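Side-chain contacts in protein STN1 (PDB 3KEY), which regulates telomere length and protects chromosome ends in budding yeast, restraining telomerase loading through its interaction with CDC13: residues V36-A41 and K54-L59; N9-L14 and F139-K144. All coordinates share one frame; numbering follows the deposited sequence.

Interaction 1 of 2, residues V36-A41 and K54-L59; sequences VVTSLA and KSFDSL
In the first winged helix-turn-helix region of the Stn1 C-terminal part, Ala41 on helix 31-47 meets Phe56 and Leu59 on the opening turn of helix 56-73. The phenyl ring does the reaching. With CG anti to the backbone N (chi1 -162°), Phe56 carries its far end across to the other helix, where CZ comes 3.9 Å from Ala41 CB. Phe56 CZ also lies 3.9 Å from the carbonyl oxygen Thr38 O, and both partners approach the ring obliquely. Next to this, Thr38 CG2 touches Phe56 CE2 at 4.1 Å, the two side chains crossing at about a right angle, while Thr38 OG1 is hydrogen-bonded to Arg34 O and Glu60 OE2. Ala41 CB, small enough to let the backbones close in, also sits 4.0 Å from Leu59 C. Here the CA atoms of Ala41 and Leu59 are 5.3 Å apart. Ser55 is the N-cap of the second helix: its OG accepts from Ser58 N at 3.1 Å, a capping bond closing the first turn, which carries Phe56. Phe56 is exposed, whereas Leu59 is buried and runs on to Leu44 and Phe45 of helix 31-47, and Leu40 packs on Leu67 farther along helix 56-73.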
loop_
_atom_site.group_PDB
_atom_site.type_symbol
_atom_site.label_atom_id
_atom_site.label_comp_id
_atom_site.label_asym_id
_atom_site.label_seq_id
_atom_site.Cartn_x
_atom_site.Cartn_y
_atom_site.Cartn_z
ATOM N N VAL A 36 -7.409 -7.327 11.094
ATOM C CA VAL A 36 -6.143 -6.606 11.103
ATOM C C VAL A 36 -6.022 -5.768 12.380
ATOM O O VAL A 36 -4.979 -5.767 13.039
ATOM C CB VAL A 36 -6.030 -5.655 9.869
ATOM C CG1 VAL A 36 -4.759 -4.832 9.956
ATOM C CG2 VAL A 36 -6.037 -6.467 8.584
ATOM N N VAL A 37 -7.097 -5.060 12.723
ATOM C CA VAL A 37 -7.122 -4.198 13.908
ATOM C C VAL A 37 -6.940 -4.981 15.213
ATOM O O VAL A 37 -6.166 -4.590 16.088
ATOM C CB VAL A 37 -8.448 -3.392 13.970
ATOM C CG1 VAL A 37 -8.562 -2.676 15.305
ATOM C CG2 VAL A 37 -8.488 -2.373 12.826
ATOM N N THR A 38 -7.658 -6.087 15.344
ATOM C CA THR A 38 -7.553 -6.909 16.544
ATOM C C THR A 38 -6.118 -7.416 16.716
ATOM O O THR A 38 -5.565 -7.389 17.818
ATOM C CB THR A 38 -8.519 -8.099 16.465
ATOM O OG1 THR A 38 -9.857 -7.600 16.353
ATOM C CG2 THR A 38 -8.395 -8.986 17.713
ATOM N N SER A 39 -5.516 -7.861 15.619
ATOM C CA SER A 39 -4.146 -8.361 15.660
ATOM C C SER A 39 -3.176 -7.268 16.128
ATOM O O SER A 39 -2.326 -7.505 16.996
ATOM C CB SER A 39 -3.734 -8.877 14.273
ATOM O OG SER A 39 -2.378 -9.294 14.264
ATOM N N LEU A 40 -3.313 -6.067 15.568
ATOM C CA LEU A 40 -2.448 -4.945 15.937
ATOM C C LEU A 40 -2.712 -4.518 17.383
ATOM O O LEU A 40 -1.797 -4.115 18.106
ATOM C CB LEU A 40 -2.704 -3.746 15.008
ATOM C CG LEU A 40 -1.558 -2.776 14.681
ATOM C CD1 LEU A 40 -2.138 -1.493 14.084
ATOM C CD2 LEU A 40 -0.756 -2.448 15.914
ATOM N N ALA A 41 -3.972 -4.592 17.795
ATOM C CA ALA A 41 -4.341 -4.197 19.148
ATOM C C ALA A 41 -3.647 -5.079 20.185
ATOM O O ALA A 41 -3.233 -4.591 21.248
ATOM C CB ALA A 41 -5.862 -4.259 19.325
ATOM N N LYS A 54 -5.200 0.118 29.312
ATOM C CA LYS A 54 -6.414 0.608 28.670
ATOM C C LYS A 54 -7.257 -0.578 28.226
ATOM O O LYS A 54 -6.753 -1.692 28.105
ATOM C CB LYS A 54 -6.066 1.475 27.455
ATOM C CG LYS A 54 -5.293 2.743 27.784
ATOM C CD LYS A 54 -5.030 3.563 26.530
ATOM C CE LYS A 54 -4.227 4.813 26.854
ATOM N NZ LYS A 54 -4.000 5.657 25.644
ATOM N N SER A 55 -8.541 -0.337 27.991
ATOM C CA SER A 55 -9.441 -1.397 27.554
ATOM C C SER A 55 -8.995 -1.876 26.177
ATOM O O SER A 55 -8.397 -1.113 25.411
ATOM C CB SER A 55 -10.878 -0.872 27.484
ATOM O OG SER A 55 -10.998 0.129 26.490
ATOM N N PHE A 56 -9.281 -3.132 25.861
ATOM C CA PHE A 56 -8.884 -3.676 24.567
ATOM C C PHE A 56 -9.569 -2.902 23.434
ATOM O O PHE A 56 -8.969 -2.643 22.390
ATOM C CB PHE A 56 -9.253 -5.157 24.472
ATOM C CG PHE A 56 -8.517 -5.891 23.388
ATOM C CD1 PHE A 56 -7.181 -6.238 23.551
ATOM C CD2 PHE A 56 -9.160 -6.236 22.205
ATOM C CE1 PHE A 56 -6.495 -6.922 22.549
ATOM C CE2 PHE A 56 -8.484 -6.920 21.196
ATOM C CZ PHE A 56 -7.148 -7.264 21.370
ATOM N N ASP A 57 -10.829 -2.539 23.655
ATOM C CA ASP A 57 -11.597 -1.792 22.667
ATOM C C ASP A 57 -10.886 -0.474 22.387
ATOM O O ASP A 57 -10.788 -0.030 21.244
ATOM C CB ASP A 57 -13.016 -1.545 23.195
ATOM C CG ASP A 57 -13.837 -0.642 22.285
ATOM O OD1 ASP A 57 -13.759 0.596 22.453
ATOM O OD2 ASP A 57 -14.552 -1.168 21.401
ATOM N N SER A 58 -10.372 0.140 23.443
ATOM C CA SER A 58 -9.662 1.393 23.305
ATOM C C SER A 58 -8.389 1.146 22.484
ATOM O O SER A 58 -8.022 1.950 21.621
ATOM C CB SER A 58 -9.314 1.935 24.689
ATOM O OG SER A 58 -9.222 3.346 24.667
ATOM N N LEU A 59 -7.723 0.025 22.752
ATOM C CA LEU A 59 -6.503 -0.319 22.032
ATOM C C LEU A 59 -6.782 -0.575 20.553
ATOM O O LEU A 59 -5.953 -0.247 19.703
ATOM C CB LEU A 59 -5.839 -1.547 22.670
ATOM C CG LEU A 59 -5.283 -1.300 24.080
ATOM C CD1 LEU A 59 -4.848 -2.615 24.729
ATOM C CD2 LEU A 59 -4.113 -0.335 23.982
#

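Interaction 2 of 2, residues N9-L14 and F139-K144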
loop_
_atom_site.group_PDB
_atom_site.type_symbol
_atom_site.label_atom_id
_atom_site.label_comp_id
_atom_site.label_asym_id
_atom_site.label_seq_id
_atom_site.Cartn_x
_atom_site.Cartn_y
_atom_site.Cartn_z
ATOM N N ASN A 9 -1.766 -4.830 4.584
ATOM C CA ASN A 9 -2.952 -5.690 4.567
ATOM C C ASN A 9 -4.193 -4.783 4.484
ATOM O O ASN A 9 -5.149 -5.082 3.763
ATOM C CB ASN A 9 -3.031 -6.562 5.827
ATOM C CG ASN A 9 -2.165 -7.814 5.729
ATOM O OD1 ASN A 9 -2.092 -8.457 4.678
ATOM N ND2 ASN A 9 -1.520 -8.175 6.834
ATOM N N LEU A 10 -4.174 -3.675 5.225
ATOM C CA LEU A 10 -5.284 -2.732 5.184
ATOM C C LEU A 10 -5.286 -2.091 3.802
ATOM O O LEU A 10 -6.345 -1.881 3.211
ATOM C CB LEU A 10 -5.137 -1.648 6.260
ATOM C CG LEU A 10 -6.190 -0.533 6.185
ATOM C CD1 LEU A 10 -7.593 -1.133 6.277
ATOM C CD2 LEU A 10 -5.960 0.478 7.293
ATOM N N MET A 11 -4.096 -1.786 3.288
ATOM C CA MET A 11 -3.984 -1.191 1.961
ATOM C C MET A 11 -4.667 -2.087 0.917
ATOM O O MET A 11 -5.434 -1.605 0.081
ATOM C CB MET A 11 -2.513 -0.979 1.576
ATOM C CG MET A 11 -2.334 -0.430 0.156
ATOM S SD MET A 11 -0.601 -0.261 -0.351
ATOM C CE MET A 11 -0.138 -2.010 -0.580
ATOM N N LEU A 12 -4.402 -3.390 0.979
ATOM C CA LEU A 12 -4.999 -4.330 0.029
ATOM C C LEU A 12 -6.516 -4.421 0.167
ATOM O O LEU A 12 -7.221 -4.657 -0.815
ATOM C CB LEU A 12 -4.384 -5.726 0.193
ATOM C CG LEU A 12 -2.919 -5.876 -0.227
ATOM C CD1 LEU A 12 -2.477 -7.314 0.001
ATOM C CD2 LEU A 12 -2.751 -5.498 -1.694
ATOM N N ILE A 13 -7.020 -4.245 1.382
ATOM C CA ILE A 13 -8.460 -4.295 1.606
ATOM C C ILE A 13 -9.081 -3.072 0.927
ATOM O O ILE A 13 -10.063 -3.182 0.184
ATOM C CB ILE A 13 -8.780 -4.281 3.117
ATOM C CG1 ILE A 13 -8.270 -5.580 3.759
ATOM C CG2 ILE A 13 -10.275 -4.088 3.336
ATOM C CD1 ILE A 13 -8.468 -5.664 5.262
ATOM N N LEU A 14 -8.487 -1.908 1.165
ATOM C CA LEU A 14 -8.979 -0.670 0.572
ATOM C C LEU A 14 -8.958 -0.747 -0.951
ATOM O O LEU A 14 -9.906 -0.329 -1.614
ATOM C CB LEU A 14 -8.135 0.512 1.056
ATOM C CG LEU A 14 -8.271 0.764 2.559
ATOM C CD1 LEU A 14 -7.316 1.849 3.009
ATOM C CD2 LEU A 14 -9.699 1.154 2.866
ATOM N N PHE A 139 4.461 -0.917 -5.600
ATOM C CA PHE A 139 5.189 -1.731 -6.571
ATOM C C PHE A 139 5.481 -3.143 -6.058
ATOM O O PHE A 139 5.407 -4.103 -6.827
ATOM C CB PHE A 139 6.484 -1.031 -7.021
ATOM C CG PHE A 139 6.273 -0.052 -8.157
ATOM C CD1 PHE A 139 5.846 1.248 -7.906
ATOM C CD2 PHE A 139 6.440 -0.460 -9.482
ATOM C CE1 PHE A 139 5.585 2.134 -8.958
ATOM C CE2 PHE A 139 6.184 0.412 -10.543
ATOM C CZ PHE A 139 5.754 1.714 -10.281
ATOM N N LYS A 140 5.792 -3.282 -4.767
ATOM C CA LYS A 140 6.038 -4.611 -4.211
ATOM C C LYS A 140 4.802 -5.505 -4.399
ATOM O O LYS A 140 4.914 -6.654 -4.840
ATOM C CB LYS A 140 6.395 -4.526 -2.721
ATOM C CG LYS A 140 7.850 -4.149 -2.451
ATOM C CD LYS A 140 8.171 -4.111 -0.957
ATOM C CE LYS A 140 9.670 -3.893 -0.719
ATOM N NZ LYS A 140 9.987 -3.812 0.743
ATOM N N GLU A 141 3.628 -4.976 -4.063
ATOM C CA GLU A 141 2.385 -5.727 -4.210
ATOM C C GLU A 141 2.092 -6.095 -5.671
ATOM O O GLU A 141 1.692 -7.222 -5.966
ATOM C CB GLU A 141 1.207 -4.934 -3.647
ATOM C CG GLU A 141 0.684 -5.475 -2.345
ATOM C CD GLU A 141 0.566 -6.996 -2.358
ATOM O OE1 GLU A 141 -0.170 -7.567 -3.208
ATOM O OE2 GLU A 141 1.221 -7.620 -1.513
ATOM N N CYS A 142 2.269 -5.143 -6.579
ATOM C CA CYS A 142 2.034 -5.418 -7.992
ATOM C C CYS A 142 3.023 -6.457 -8.511
ATOM O O CYS A 142 2.640 -7.382 -9.223
ATOM C CB CYS A 142 2.157 -4.139 -8.815
ATOM S SG CYS A 142 0.848 -2.963 -8.475
ATOM N N LEU A 143 4.294 -6.310 -8.149
ATOM C CA LEU A 143 5.310 -7.257 -8.600
ATOM C C LEU A 143 5.023 -8.649 -8.054
ATOM O O LEU A 143 5.217 -9.649 -8.747
ATOM C CB LEU A 143 6.708 -6.774 -8.184
ATOM C CG LEU A 143 7.206 -5.592 -9.033
ATOM C CD1 LEU A 143 8.424 -4.922 -8.408
ATOM C CD2 LEU A 143 7.539 -6.111 -10.438
ATOM N N LYS A 144 4.544 -8.706 -6.816
ATOM C CA LYS A 144 4.207 -9.977 -6.179
ATOM C C LYS A 144 3.101 -10.653 -7.006
ATOM O O LYS A 144 3.174 -11.847 -7.312
ATOM C CB LYS A 144 3.736 -9.708 -4.745
ATOM C CG LYS A 144 3.446 -10.929 -3.884
ATOM C CD LYS A 144 3.180 -10.498 -2.425
ATOM C CE LYS A 144 2.763 -11.680 -1.545
ATOM N NZ LYS A 144 2.617 -11.329 -0.091
#
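Glu141 is the one residue of 139-144 that touches Leu12 and Met11, and through it helix 132-149 of the second winged helix-turn-helix region meets helix 6-16 of the first, near the centre of the chain. At the start of the segment, Phe139 packs against Ile159 and Lys140 against Trp157 and Ile159, all on strand 154-161. Glu141 comes next and points at the first helix. Its chain bends at chi2 (-44°), so that the methylene and the carboxylate both lie against Leu12, which arrives from the opposite direction. Glu141 CG is 3.5 Å from Leu12 CD2, a snug fit, and OE1 of the same glutamate is 3.6 Å from that methyl. The other methyl, Leu12 CD1, lies 3.9 Å from Glu141 CD, so the fork of the leucine rests against the carboxylate end. Met11 slides past Glu141 in the reverse sense; the bend at its chi3 (72°) turns the terminal methyl aside toward Glu141, bringing Met11 CE to 4.0 Å from Glu141 CG. The contact is van der Waals packing, and between the two segments the carboxylate of the buried Glu141 meets only methyl groups; its OE1 has a long, weak ion pair with Arg145 NE. Helix 90-108 lies against both partners, taking Cys142 on Phe96 and Ile103, and Met11 and Leu14 on Leu92.

Interactions 1 and 2 have centres about 23 Å apart. Along the chain, both segments of interaction 1 fall between the two of interaction 2, in the order 9-14, 36-41, 54-59, 139-144. Interaction 1 stays within the first winged helix-turn-helix region, joining two consecutive helices, and lies well away from the chain's centre; interaction 2 bridges the first region to the second. Helices 6-16 and 31-47 connect them: Val36 CG2 packs 4.1 Å from Asn9 CB and 4.2 Å from Ile13 CD1. A run of helix packing therefore leads from the outer helical pair to the interface between the two regions, which together form the C-terminal part of Stn1 that seems to mediate telomere-specific function.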